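PDB 4Z9N: amino acid ABC transporter, periplasmic amino acid-binding protein from Brucella ovis, which probably serves as the periplasmic solute-binding component of an amino acid ABC transporter and holds glutathione in the cleft of its binding fold. Local coordinates for residues D[233-238]-D[283-288]; D[126-131]-D[152-157]; D[107-112]-D[319-324]; D[30-35]-D[43-48]; D[295-300]-D[308-313]. One frame throughout, in Å; residues are numbered along the deposited sequence.

From the N terminus, interaction 4 closes first: 30-35 meets 43-48 round a short two-stranded hairpin and the start of helix 44-57. Interaction 3 then ties strand 101-117, which probably links the lobes, at 107-112 to the C-terminal loop 319-324. Within this long loop lie three contacts in series. Interaction 2 (126-131 with 152-157) sits on a beta-alpha-beta unit, its centre about 44 Å from that of interaction 1. Interaction 1 (233-238 with 283-288) joins two helices, and interaction 5 (295-300 with 308-313) turns the chain back on helix 292-299. None cross. Interactions 1, 3 and 5 touch one another, and interaction 4 touches all three.

Interaction 1: D[233-238]-D[283-288]; sequences NALLNA and VKIIKG
Helix-helix packing joins helix 222-240 to helix 281-289, with Ala234, Leu235 and Ala238 facing Ile285 and Ile286. The short helical segments cross at -75°, their axes 10.1 Å apart at closest approach, and the direct contact between them is wholly apolar. Leu235 and Ile285 meet at about a right angle, the CD2 branch of Leu235 resting 3.5 Å from Ile285 CG2. That methyl is available because Ile285 CG1 stands anti to the carbonyl carbon (chi1 -63°), which carries the longer branch elsewhere: its CD1 lies 3.9 Å from Ala234 CB. Ile286 sends CD1 between two residues of the first helix, 4.2 Å from Leu235 CD2 and nearer still to Ala238.

Tyr48, Ala51 and Ala55 of helix 44-57 cover the same seam, with Leu235 and Ile285 reaching them, and Val248 packs on Ile286. On the other side of helix 222-240, Asn237 ND2 and Asn237 N both bond Asn233 O, from opposite faces of its carbonyl plane; ND2 also bonds Ile325 O, and OD1 is bonded by Lys210 of the second subunit. A snug fit is that of Ala238 CB against Ile286 CD1, 3.5 Å apart.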
# COMPACT_ATOMS: atom_id res chain seq x y z
N ASN D 233 4.29 -6.83 6.71
CA ASN D 233 4.72 -7.37 5.43
C ASN D 233 5.37 -8.73 5.61
O ASN D 233 5.27 -9.58 4.72
CB ASN D 233 5.63 -6.38 4.71
CG ASN D 233 4.84 -5.26 4.06
OD1 ASN D 233 4.28 -5.44 2.99
ND2 ASN D 233 4.77 -4.09 4.73
N ALA D 234 5.96 -8.97 6.78
CA ALA D 234 6.47 -10.30 7.08
C ALA D 234 5.31 -11.29 7.12
O ALA D 234 5.42 -12.40 6.59
CB ALA D 234 7.23 -10.32 8.41
N LEU D 235 4.20 -10.89 7.74
CA LEU D 235 3.03 -11.77 7.80
C LEU D 235 2.55 -12.13 6.39
O LEU D 235 2.18 -13.28 6.12
CB LEU D 235 1.90 -11.11 8.59
CG LEU D 235 2.12 -11.01 10.10
CD1 LEU D 235 1.07 -10.11 10.74
CD2 LEU D 235 2.11 -12.40 10.73
N LEU D 236 2.52 -11.13 5.51
CA LEU D 236 2.09 -11.34 4.12
C LEU D 236 3.07 -12.24 3.35
O LEU D 236 2.65 -13.19 2.69
CB LEU D 236 1.93 -10.01 3.40
CG LEU D 236 0.76 -9.14 3.88
CD1 LEU D 236 0.68 -7.81 3.11
CD2 LEU D 236 -0.58 -9.89 3.80
N ASN D 237 4.37 -11.92 3.43
CA ASN D 237 5.37 -12.72 2.71
C ASN D 237 5.35 -14.18 3.17
O ASN D 237 5.43 -15.09 2.33
CB ASN D 237 6.78 -12.12 2.89
CG ASN D 237 7.10 -11.05 1.85
OD1 ASN D 237 7.46 -11.36 0.72
ND2 ASN D 237 6.96 -9.79 2.24
N ALA D 238 5.22 -14.39 4.47
CA ALA D 238 5.20 -15.75 5.02
C ALA D 238 4.04 -16.54 4.44
O ALA D 238 4.21 -17.69 4.03
CB ALA D 238 5.13 -15.73 6.54
N VAL D 283 10.77 -15.49 12.21
CA VAL D 283 10.49 -16.76 12.88
C VAL D 283 9.74 -16.48 14.18
O VAL D 283 8.77 -17.18 14.51
CB VAL D 283 11.78 -17.58 13.16
CG1 VAL D 283 11.42 -18.94 13.77
CG2 VAL D 283 12.58 -17.78 11.88
N LYS D 284 10.15 -15.44 14.90
CA LYS D 284 9.45 -15.06 16.13
C LYS D 284 8.00 -14.69 15.86
O LYS D 284 7.11 -15.10 16.62
CB LYS D 284 10.15 -13.90 16.84
CG LYS D 284 11.57 -14.19 17.30
CD LYS D 284 12.12 -12.97 18.04
CE LYS D 284 13.54 -13.20 18.55
NZ LYS D 284 13.74 -14.58 19.06
N ILE D 285 7.75 -13.91 14.80
CA ILE D 285 6.39 -13.52 14.44
C ILE D 285 5.55 -14.76 14.14
O ILE D 285 4.47 -14.95 14.72
CB ILE D 285 6.35 -12.54 13.24
CG1 ILE D 285 7.05 -11.21 13.56
CG2 ILE D 285 4.92 -12.30 12.85
CD1 ILE D 285 7.23 -10.27 12.34
N ILE D 286 6.01 -15.60 13.22
CA ILE D 286 5.21 -16.72 12.77
C ILE D 286 4.98 -17.75 13.90
O ILE D 286 3.89 -18.33 14.02
CB ILE D 286 5.85 -17.38 11.53
CG1 ILE D 286 6.00 -16.34 10.42
CG2 ILE D 286 4.99 -18.51 11.03
CD1 ILE D 286 4.68 -15.69 9.98
N LYS D 287 5.99 -17.98 14.73
CA LYS D 287 5.81 -18.83 15.90
C LYS D 287 4.75 -18.26 16.84
O LYS D 287 3.96 -19.01 17.43
CB LYS D 287 7.13 -19.00 16.64
CG LYS D 287 8.14 -19.85 15.89
CD LYS D 287 8.97 -20.68 16.82
CE LYS D 287 9.93 -21.56 16.02
NZ LYS D 287 11.16 -21.92 16.79
N GLY D 288 4.73 -16.94 16.97
CA GLY D 288 3.82 -16.28 17.89
C GLY D 288 2.37 -16.27 17.47
O GLY D 288 1.48 -16.48 18.29

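Interaction 2: D[126-131]-D[152-157]; sequences SALQLS and RANKME
The amide of Asn154 has Leu128 CD2 over one of its faces, 3.7 Å from Asn154 CG, the two side chains crossing at about a right angle, while its ND2 is bonded to Tyr150 O, one turn back in the helix. Asn154 follows a helix that ends in a Schellman motif: Lys155, with positive phi, is the C-prime residue, Met156 N reaches back to Phe151 O and Lys155 N to Arg152 O. The helix is the connection of a beta-alpha-beta unit between the parallel strands 134-138 and 159-163. Each segment leads into one of those strands, so the contact ties their entries together.

After the reversal of the Schellman turn, Met156 takes the central place. Its CG stands anti to the carbonyl carbon (chi1 -68°) and chi2 is extended, which together place SD 3.6 Å from Leu128 O and 3.7 Å from Ala127 O. The bend at chi3 (-67°) then directs the terminal methyl, CE, to 4.3 Å from Leu128 CD2. Behind it, Tyr150 and Phe151 of helix 142-153 cover the Met156 side chain. The turn that supplies Leu128 is itself held by an ST turn, in which Ser126 OG accepts from Leu128 N.

Ser131 and Glu157 provide the polar part. Glu157 N donates to Ser131 OG at 2.9 Å, nearly straight at 164°, and Glu157 also pairs by its backbone with Gly132. The Glu157 carboxylate turns elsewhere, OE2 bonding Asn159 ND2. A water donates to Lys155 O at 3.2 Å and reaches Ser131 OG more weakly.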
# COMPACT_ATOMS: atom_id res chain seq x y z
N SER D 126 -32.14 -3.95 -0.69
CA SER D 126 -31.16 -2.99 -1.17
C SER D 126 -31.10 -1.78 -0.24
O SER D 126 -32.12 -1.35 0.29
CB SER D 126 -31.50 -2.53 -2.59
OG SER D 126 -30.73 -1.41 -2.95
N ALA D 127 -29.91 -1.22 -0.06
CA ALA D 127 -29.78 -0.03 0.77
C ALA D 127 -30.55 1.13 0.15
O ALA D 127 -30.85 2.10 0.83
CB ALA D 127 -28.32 0.35 0.96
N LEU D 128 -30.86 1.03 -1.14
CA LEU D 128 -31.58 2.11 -1.81
C LEU D 128 -33.06 2.10 -1.44
O LEU D 128 -33.83 2.98 -1.85
CB LEU D 128 -31.41 2.02 -3.33
CG LEU D 128 -30.02 2.42 -3.84
CD1 LEU D 128 -29.89 2.24 -5.36
CD2 LEU D 128 -29.68 3.86 -3.44
N GLN D 129 -33.48 1.12 -0.64
CA GLN D 129 -34.86 1.08 -0.19
C GLN D 129 -34.98 1.58 1.24
O GLN D 129 -36.01 1.39 1.90
CB GLN D 129 -35.42 -0.33 -0.32
CG GLN D 129 -35.20 -0.96 -1.68
CD GLN D 129 -35.55 -2.43 -1.68
OE1 GLN D 129 -35.13 -3.17 -0.80
NE2 GLN D 129 -36.34 -2.86 -2.67
N LEU D 130 -33.94 2.26 1.71
CA LEU D 130 -33.88 2.68 3.11
C LEU D 130 -34.26 4.13 3.36
O LEU D 130 -34.00 4.65 4.43
CB LEU D 130 -32.48 2.43 3.67
CG LEU D 130 -32.11 0.95 3.83
CD1 LEU D 130 -30.70 0.82 4.38
CD2 LEU D 130 -33.12 0.21 4.71
N SER D 131 -34.87 4.79 2.37
CA SER D 131 -35.30 6.18 2.56
C SER D 131 -36.21 6.28 3.78
O SER D 131 -37.16 5.51 3.92
CB SER D 131 -36.02 6.72 1.33
OG SER D 131 -36.35 8.08 1.52
N ARG D 152 -27.74 11.79 0.75
CA ARG D 152 -27.86 13.03 -0.01
C ARG D 152 -27.81 12.73 -1.50
O ARG D 152 -28.66 13.19 -2.28
CB ARG D 152 -26.75 14.02 0.35
CG ARG D 152 -26.76 15.26 -0.54
CD ARG D 152 -25.68 16.29 -0.14
NE ARG D 152 -24.49 15.59 0.34
CZ ARG D 152 -23.97 15.71 1.56
NH1 ARG D 152 -24.47 16.58 2.42
NH2 ARG D 152 -22.90 15.00 1.91
N ALA D 153 -26.81 11.96 -1.90
CA ALA D 153 -26.55 11.70 -3.31
C ALA D 153 -27.72 10.97 -3.94
O ALA D 153 -28.08 11.20 -5.10
CB ALA D 153 -25.26 10.88 -3.47
N ASN D 154 -28.33 10.08 -3.17
CA ASN D 154 -29.39 9.24 -3.69
C ASN D 154 -30.78 9.75 -3.36
O ASN D 154 -31.76 9.03 -3.54
CB ASN D 154 -29.21 7.81 -3.19
CG ASN D 154 -28.03 7.13 -3.85
OD1 ASN D 154 -28.12 6.73 -5.01
ND2 ASN D 154 -26.92 7.01 -3.13
N LYS D 155 -30.84 10.98 -2.87
CA LYS D 155 -32.12 11.65 -2.62
C LYS D 155 -33.01 10.83 -1.68
O LYS D 155 -34.22 10.75 -1.87
CB LYS D 155 -32.86 11.90 -3.94
CG LYS D 155 -32.07 12.70 -4.97
CD LYS D 155 -31.79 14.10 -4.48
CE LYS D 155 -31.58 15.06 -5.65
NZ LYS D 155 -30.43 14.70 -6.52
N MET D 156 -32.40 10.22 -0.66
CA MET D 156 -33.16 9.48 0.34
C MET D 156 -33.32 10.28 1.62
O MET D 156 -32.42 11.01 2.03
CB MET D 156 -32.47 8.15 0.64
CG MET D 156 -32.52 7.18 -0.53
SD MET D 156 -32.00 5.53 -0.03
CE MET D 156 -30.28 5.82 0.34
N GLU D 157 -34.48 10.14 2.26
CA GLU D 157 -34.75 10.85 3.51
C GLU D 157 -33.79 10.32 4.58
O GLU D 157 -33.68 9.11 4.77
CB GLU D 157 -36.20 10.66 3.95
CG GLU D 157 -36.50 11.34 5.30
CD GLU D 157 -37.89 11.06 5.85
OE1 GLU D 157 -38.87 11.04 5.07
OE2 GLU D 157 -38.00 10.83 7.08
O HOH W 1 -36.67 8.74 -1.72

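Interaction 3: D[107-112]-D[319-324]; sequences NYYDGQ and GGLQYG
The strand through Tyr109, just past a corner of the chain at Asn107, runs by the irregular segment 319-324 with Tyr109 CA and Leu321 CA 8.1 Å apart and no hydrogen bond directly between the two. The strand belongs to 101-117, which pairs antiparallel with 211-218, consistent with the two-stranded hinge between the lobes of a periplasmic binding protein; the Tyr108 side chain lies about 9 Å from bound glutathione.

Tyr109 carries the contact. Leu321 CD1 sits over one face of its ring in a CH-pi contact, 4.0 Å from the centroid and 13° off the normal, while Leu321 CB packs 3.9 Å from Tyr109 CE1. Tyr323 of the second subunit meets the same ring edge-to-face, which places the contact at the dimer interface.

Gln322 approaches the ring obliquely, its amide plane turned 59° from it and NE2 3.6 Å from Tyr109 CE1. A bend at chi2 (-76°) folds the chain back so that this nitrogen can serve the strand: it donates to Ile106 O and to Asn313 OD1, and Asn313 OD1 also accepts from Tyr109 N. Ile106 O and Asn313 OD1, from two parts of the chain, thus fix the rotation of the buried Gln322 amide. At its other end, a water lies 2.9 Å from Gln322 OE1 and 3.1 Å from Tyr109 OH.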
# COMPACT_ATOMS: atom_id res chain seq x y z
N ASN D 107 -4.09 -3.64 7.13
CA ASN D 107 -4.19 -5.06 7.42
C ASN D 107 -5.56 -5.63 7.02
O ASN D 107 -5.74 -6.84 7.02
CB ASN D 107 -3.87 -5.35 8.90
CG ASN D 107 -4.88 -4.79 9.89
OD1 ASN D 107 -5.63 -3.85 9.61
ND2 ASN D 107 -4.87 -5.36 11.09
N TYR D 108 -6.49 -4.78 6.62
CA TYR D 108 -7.78 -5.29 6.17
C TYR D 108 -8.47 -4.21 5.33
O TYR D 108 -8.76 -3.14 5.85
CB TYR D 108 -8.66 -5.69 7.36
CG TYR D 108 -9.91 -6.42 6.94
CD1 TYR D 108 -11.05 -5.73 6.55
CD2 TYR D 108 -9.95 -7.81 6.90
CE1 TYR D 108 -12.18 -6.39 6.13
CE2 TYR D 108 -11.07 -8.48 6.49
CZ TYR D 108 -12.18 -7.76 6.10
OH TYR D 108 -13.31 -8.42 5.68
N TYR D 109 -8.70 -4.50 4.05
CA TYR D 109 -9.48 -3.60 3.19
C TYR D 109 -10.95 -3.88 3.40
O TYR D 109 -11.40 -4.99 3.16
CB TYR D 109 -9.14 -3.79 1.71
CG TYR D 109 -7.71 -3.44 1.35
CD1 TYR D 109 -6.70 -4.38 1.48
CD2 TYR D 109 -7.37 -2.17 0.90
CE1 TYR D 109 -5.39 -4.07 1.16
CE2 TYR D 109 -6.07 -1.85 0.57
CZ TYR D 109 -5.08 -2.81 0.71
OH TYR D 109 -3.78 -2.50 0.38
N ASP D 110 -11.71 -2.87 3.84
CA ASP D 110 -13.15 -3.05 4.05
C ASP D 110 -13.92 -1.93 3.33
O ASP D 110 -13.33 -1.11 2.62
CB ASP D 110 -13.47 -3.04 5.55
CG ASP D 110 -14.65 -3.93 5.90
OD1 ASP D 110 -15.35 -4.39 4.97
OD2 ASP D 110 -14.86 -4.17 7.11
N GLY D 111 -15.24 -1.94 3.48
CA GLY D 111 -16.09 -0.90 2.92
C GLY D 111 -17.33 -0.81 3.79
O GLY D 111 -17.67 -1.78 4.48
N GLN D 112 -18.00 0.34 3.78
CA GLN D 112 -19.19 0.53 4.63
C GLN D 112 -20.43 -0.13 4.04
O GLN D 112 -20.68 -0.04 2.84
CB GLN D 112 -19.44 2.02 4.83
CG GLN D 112 -20.68 2.37 5.64
CD GLN D 112 -20.70 3.84 6.01
OE1 GLN D 112 -19.70 4.54 5.85
NE2 GLN D 112 -21.85 4.32 6.50
N GLY D 319 -5.84 -13.09 -6.41
CA GLY D 319 -7.00 -12.29 -6.79
C GLY D 319 -7.36 -11.17 -5.83
O GLY D 319 -8.37 -10.49 -6.01
N GLY D 320 -6.55 -10.99 -4.79
CA GLY D 320 -6.80 -9.94 -3.83
C GLY D 320 -5.85 -8.75 -3.93
O GLY D 320 -5.16 -8.59 -4.93
N LEU D 321 -5.83 -7.94 -2.88
CA LEU D 321 -5.03 -6.71 -2.83
C LEU D 321 -3.82 -6.80 -1.90
O LEU D 321 -2.98 -5.88 -1.86
CB LEU D 321 -5.90 -5.53 -2.37
CG LEU D 321 -7.14 -5.22 -3.21
CD1 LEU D 321 -7.90 -4.01 -2.62
CD2 LEU D 321 -6.74 -4.94 -4.67
N GLN D 322 -3.71 -7.88 -1.13
CA GLN D 322 -2.69 -7.90 -0.08
C GLN D 322 -1.35 -8.30 -0.66
O GLN D 322 -1.17 -9.42 -1.14
CB GLN D 322 -3.08 -8.82 1.09
CG GLN D 322 -4.24 -8.28 1.93
CD GLN D 322 -3.82 -7.16 2.87
OE1 GLN D 322 -2.65 -6.77 2.90
NE2 GLN D 322 -4.77 -6.62 3.61
N TYR D 323 -0.41 -7.36 -0.60
CA TYR D 323 0.86 -7.51 -1.31
C TYR D 323 2.02 -7.31 -0.36
O TYR D 323 2.23 -6.21 0.13
CB TYR D 323 0.91 -6.51 -2.47
CG TYR D 323 2.14 -6.54 -3.37
CD1 TYR D 323 3.27 -5.79 -3.06
CD2 TYR D 323 2.12 -7.23 -4.59
CE1 TYR D 323 4.37 -5.78 -3.90
CE2 TYR D 323 3.22 -7.21 -5.45
CZ TYR D 323 4.34 -6.48 -5.09
OH TYR D 323 5.42 -6.44 -5.94
N GLY D 324 2.75 -8.37 -0.06
CA GLY D 324 3.88 -8.25 0.84
C GLY D 324 5.05 -7.63 0.11
O GLY D 324 5.54 -8.16 -0.88
O HOH W 2 -1.81 -4.05 2.16

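Interaction 4: D[30-35]-D[43-48]; sequences LGFASP and GFDVDY
CG of Phe32 lies anti to the carbonyl carbon (chi1 -83°), whereas CG of Phe44 lies anti to the backbone N (chi1 -178°); with these torsions the two side chains run side by side and point the same way. Their ring planes are turned 57° apart, an oblique pair with centroids 5.7 Å apart, and Phe44 CB lies over one face of the Phe32 ring. At the edge of that ring comes Asp45 OD2, 3.8 Å from Phe32 CD2, its carboxylate held from elsewhere by Asn88 N at OD2 and Asn107 ND2 at OD1.

The backbone shows how carbonyls gather at a helix N terminus, where amides lack partners from a preceding turn. Phe44 N donates to Gly31 O at 2.8 Å. Phe32 O takes two weak bonds, from Asp45 N and from Val46 N at 3.3 Å, and also a CA-H...O contact from Gly43, which occupies the N-cap position. A classic beta bulge at Phe32 and Ala33 precedes strand 34-35, and Ala33 CB packs 3.7 Å from Val46 CG2.

Segment 30-35 runs into the first strand of the hairpin 34-35/41-42, and 43-48 follows directly on its second. Helix 292-299 packs on helix 44-57, with Ile295 on Phe44 and Asp47 OD1 in a salt bridge with Arg298 and a hydrogen bond with Asn299 ND2, while strand 101-117 brings Tyr108 against Phe44.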
# COMPACT_ATOMS: atom_id res chain seq x y z
N LEU D 30 -16.45 -8.62 18.08
CA LEU D 30 -16.17 -10.04 17.86
C LEU D 30 -15.42 -10.24 16.56
O LEU D 30 -15.80 -9.69 15.52
CB LEU D 30 -17.47 -10.86 17.86
CG LEU D 30 -18.18 -10.98 19.21
CD1 LEU D 30 -19.56 -11.60 19.07
CD2 LEU D 30 -17.33 -11.78 20.20
N GLY D 31 -14.35 -11.02 16.62
CA GLY D 31 -13.56 -11.32 15.44
C GLY D 31 -12.37 -10.40 15.31
O GLY D 31 -11.33 -10.79 14.78
N PHE D 32 -12.50 -9.18 15.82
CA PHE D 32 -11.43 -8.22 15.67
C PHE D 32 -10.70 -7.92 16.97
O PHE D 32 -9.47 -7.93 17.00
CB PHE D 32 -11.99 -6.95 15.03
CG PHE D 32 -12.06 -7.07 13.55
CD1 PHE D 32 -13.12 -7.75 12.96
CD2 PHE D 32 -11.02 -6.63 12.76
CE1 PHE D 32 -13.17 -7.90 11.58
CE2 PHE D 32 -11.06 -6.79 11.38
CZ PHE D 32 -12.14 -7.43 10.79
N ALA D 33 -11.43 -7.65 18.05
CA ALA D 33 -10.80 -7.42 19.34
C ALA D 33 -11.84 -7.49 20.43
O ALA D 33 -12.73 -6.64 20.52
CB ALA D 33 -10.08 -6.09 19.39
N SER D 34 -11.73 -8.52 21.26
CA SER D 34 -12.72 -8.78 22.29
C SER D 34 -12.06 -9.46 23.48
O SER D 34 -11.29 -10.39 23.31
CB SER D 34 -13.84 -9.65 21.73
OG SER D 34 -14.93 -9.70 22.62
N PRO D 35 -12.37 -8.97 24.70
CA PRO D 35 -11.87 -9.59 25.92
C PRO D 35 -12.83 -10.62 26.48
O PRO D 35 -14.04 -10.43 26.37
CB PRO D 35 -11.74 -8.40 26.88
CG PRO D 35 -12.88 -7.51 26.47
CD PRO D 35 -13.11 -7.73 24.98
N GLY D 43 -8.71 -11.84 18.76
CA GLY D 43 -9.23 -11.18 17.57
C GLY D 43 -8.17 -10.93 16.50
O GLY D 43 -6.97 -11.11 16.73
N PHE D 44 -8.63 -10.51 15.32
CA PHE D 44 -7.77 -10.26 14.16
C PHE D 44 -6.79 -9.11 14.43
O PHE D 44 -5.58 -9.26 14.23
CB PHE D 44 -8.64 -9.95 12.93
CG PHE D 44 -7.87 -9.71 11.65
CD1 PHE D 44 -7.55 -10.77 10.81
CD2 PHE D 44 -7.52 -8.42 11.26
CE1 PHE D 44 -6.86 -10.55 9.61
CE2 PHE D 44 -6.83 -8.20 10.06
CZ PHE D 44 -6.50 -9.27 9.24
N ASP D 45 -7.31 -7.98 14.90
CA ASP D 45 -6.43 -6.86 15.25
C ASP D 45 -5.61 -7.19 16.49
O ASP D 45 -4.45 -6.80 16.59
CB ASP D 45 -7.23 -5.57 15.48
CG ASP D 45 -7.63 -4.89 14.18
OD1 ASP D 45 -7.01 -5.20 13.14
OD2 ASP D 45 -8.57 -4.05 14.20
N VAL D 46 -6.19 -7.91 17.45
CA VAL D 46 -5.42 -8.36 18.61
C VAL D 46 -4.20 -9.17 18.19
O VAL D 46 -3.09 -8.95 18.69
CB VAL D 46 -6.30 -9.16 19.58
CG1 VAL D 46 -5.44 -9.99 20.54
CG2 VAL D 46 -7.22 -8.20 20.37
N ASP D 47 -4.38 -10.11 17.25
CA ASP D 47 -3.25 -10.94 16.83
C ASP D 47 -2.17 -10.09 16.14
O ASP D 47 -0.98 -10.40 16.22
CB ASP D 47 -3.69 -12.07 15.89
CG ASP D 47 -4.29 -13.26 16.63
OD1 ASP D 47 -4.93 -14.10 15.97
OD2 ASP D 47 -4.15 -13.34 17.88
N TYR D 48 -2.59 -9.03 15.46
CA TYR D 48 -1.62 -8.12 14.83
C TYR D 48 -0.76 -7.46 15.91
O TYR D 48 0.45 -7.31 15.75
CB TYR D 48 -2.32 -7.06 13.97
CG TYR D 48 -2.11 -7.30 12.49
CD1 TYR D 48 -2.88 -8.24 11.80
CD2 TYR D 48 -1.10 -6.64 11.80
CE1 TYR D 48 -2.66 -8.48 10.45
CE2 TYR D 48 -0.87 -6.89 10.44
CZ TYR D 48 -1.66 -7.81 9.79
OH TYR D 48 -1.45 -8.05 8.44

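Interaction 5: D[295-300]-D[308-313]; sequences IFERNI and IARGLN
Phe296 is gripped between Ile300 and Arg310: Ile300 CG1 lies over the centre of one ring face and Arg310 CD over the opposite face, a CH-pi contact 3.5 Å from the centroid. The guanidinium of Arg310 continues past the ring at 31° to it, too far for more than a weak cation-pi attraction. At the ring edge, in plane, Ile308 O stands 3.4 Å from Phe296 CE1, where the positive rim of an aromatic ring would suit a carbonyl oxygen. Asn313 CB approaches obliquely, 3.9 Å from Phe296 CE2.

Bends at chi2 (-66°) and chi3 curl Arg310 over Phe296 and hand its head to Asn313. NE and NH2 hold Asn313 O side-on, both with that oxygen in the guanidinium plane, NH2 on a lone pair at 3.0 Å and NE from above the carbonyl plane. NH1 has a salt bridge to Glu239.

The C-terminal part of the chain after helix 292-299 folds back over that helix toward strand 101-117, which probably links the lobes of the periplasmic-binding-protein fold. Ile308 N donates to Ile300 O at 2.9 Å, in the carbonyl plane. Farther out, Tyr108 of strand 101-117 packs on Phe296, Ile300 and Ile308, and Phe44 of helix 44-57 on Phe296 and Ile300.

Glu297 completes the seam through water, its OE1 being bonded to Ser302. OE2 accepts from one water, 2.9 Å away, that also takes a bond from Arg310 NH1, and from a second that donates to Ile308 O at 3.0 Å.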
# COMPACT_ATOMS: atom_id res chain seq x y z
N ILE D 295 -3.99 -15.85 10.69
CA ILE D 295 -4.64 -14.84 11.53
C ILE D 295 -6.04 -14.58 11.01
O ILE D 295 -6.99 -14.50 11.78
CB ILE D 295 -3.82 -13.53 11.58
CG1 ILE D 295 -2.47 -13.77 12.27
CG2 ILE D 295 -4.59 -12.42 12.28
CD1 ILE D 295 -1.52 -12.58 12.14
N PHE D 296 -6.16 -14.48 9.69
CA PHE D 296 -7.45 -14.24 9.04
C PHE D 296 -8.42 -15.38 9.36
O PHE D 296 -9.53 -15.15 9.85
CB PHE D 296 -7.29 -14.08 7.52
CG PHE D 296 -8.50 -13.55 6.82
CD1 PHE D 296 -9.60 -14.36 6.58
CD2 PHE D 296 -8.55 -12.22 6.39
CE1 PHE D 296 -10.73 -13.86 5.95
CE2 PHE D 296 -9.67 -11.72 5.75
CZ PHE D 296 -10.76 -12.54 5.54
N GLU D 297 -8.00 -16.61 9.09
CA GLU D 297 -8.91 -17.73 9.21
C GLU D 297 -9.41 -18.01 10.63
O GLU D 297 -10.59 -18.32 10.82
CB GLU D 297 -8.25 -18.98 8.64
CG GLU D 297 -8.24 -18.97 7.11
CD GLU D 297 -9.64 -18.84 6.54
OE1 GLU D 297 -10.53 -19.57 7.02
OE2 GLU D 297 -9.87 -18.02 5.63
N ARG D 298 -8.53 -17.91 11.62
CA ARG D 298 -8.92 -18.29 12.98
C ARG D 298 -9.84 -17.24 13.60
O ARG D 298 -10.60 -17.55 14.53
CB ARG D 298 -7.68 -18.48 13.87
CG ARG D 298 -7.09 -17.19 14.44
CD ARG D 298 -6.03 -17.48 15.50
NE ARG D 298 -4.92 -18.23 14.93
CZ ARG D 298 -3.74 -17.71 14.63
NH1 ARG D 298 -3.48 -16.44 14.87
NH2 ARG D 298 -2.79 -18.49 14.11
N ASN D 299 -9.77 -16.01 13.10
CA ASN D 299 -10.52 -14.92 13.72
C ASN D 299 -11.78 -14.52 12.96
O ASN D 299 -12.81 -14.27 13.57
CB ASN D 299 -9.62 -13.69 13.84
CG ASN D 299 -8.56 -13.86 14.90
OD1 ASN D 299 -8.88 -14.03 16.08
ND2 ASN D 299 -7.30 -13.79 14.49
N ILE D 300 -11.68 -14.40 11.64
CA ILE D 300 -12.78 -13.82 10.88
C ILE D 300 -13.14 -14.66 9.65
O ILE D 300 -14.17 -14.44 9.02
CB ILE D 300 -12.48 -12.35 10.47
CG1 ILE D 300 -11.25 -12.25 9.55
CG2 ILE D 300 -12.30 -11.47 11.70
CD1 ILE D 300 -10.93 -10.82 9.09
N ILE D 308 -16.11 -14.84 6.93
CA ILE D 308 -15.83 -13.86 5.88
C ILE D 308 -14.88 -14.42 4.82
O ILE D 308 -13.86 -15.02 5.16
CB ILE D 308 -15.25 -12.58 6.50
CG1 ILE D 308 -16.24 -11.99 7.51
CG2 ILE D 308 -14.85 -11.59 5.40
CD1 ILE D 308 -15.74 -10.68 8.17
N ALA D 309 -15.20 -14.24 3.55
CA ALA D 309 -14.31 -14.72 2.48
C ALA D 309 -13.13 -13.77 2.37
O ALA D 309 -13.25 -12.59 2.69
CB ALA D 309 -15.05 -14.82 1.16
N ARG D 310 -11.98 -14.29 1.91
CA ARG D 310 -10.78 -13.45 1.79
C ARG D 310 -11.05 -12.20 0.94
O ARG D 310 -10.73 -11.08 1.35
CB ARG D 310 -9.61 -14.25 1.18
CG ARG D 310 -8.94 -15.25 2.15
CD ARG D 310 -8.22 -14.58 3.33
NE ARG D 310 -6.99 -13.90 2.92
CZ ARG D 310 -5.78 -14.46 2.91
NH1 ARG D 310 -5.61 -15.74 3.27
NH2 ARG D 310 -4.73 -13.75 2.52
N GLY D 311 -11.66 -12.39 -0.22
CA GLY D 311 -12.03 -11.28 -1.08
C GLY D 311 -10.88 -10.34 -1.38
O GLY D 311 -9.85 -10.76 -1.89
N LEU D 312 -11.05 -9.07 -1.02
CA LEU D 312 -10.00 -8.08 -1.26
C LEU D 312 -8.75 -8.40 -0.46
O LEU D 312 -7.67 -7.92 -0.79
CB LEU D 312 -10.48 -6.68 -0.88
CG LEU D 312 -11.63 -6.11 -1.70
CD1 LEU D 312 -12.01 -4.73 -1.13
CD2 LEU D 312 -11.22 -6.03 -3.16
N ASN D 313 -8.91 -9.17 0.61
CA ASN D 313 -7.78 -9.45 1.49
C ASN D 313 -7.13 -10.78 1.17
O ASN D 313 -6.28 -11.25 1.93
CB ASN D 313 -8.23 -9.36 2.94
CG ASN D 313 -8.69 -7.97 3.28
OD1 ASN D 313 -7.88 -7.04 3.28
ND2 ASN D 313 -9.99 -7.79 3.45
O HOH W 3 -7.36 -17.86 4.15
O HOH W 4 -12.13 -17.32 4.34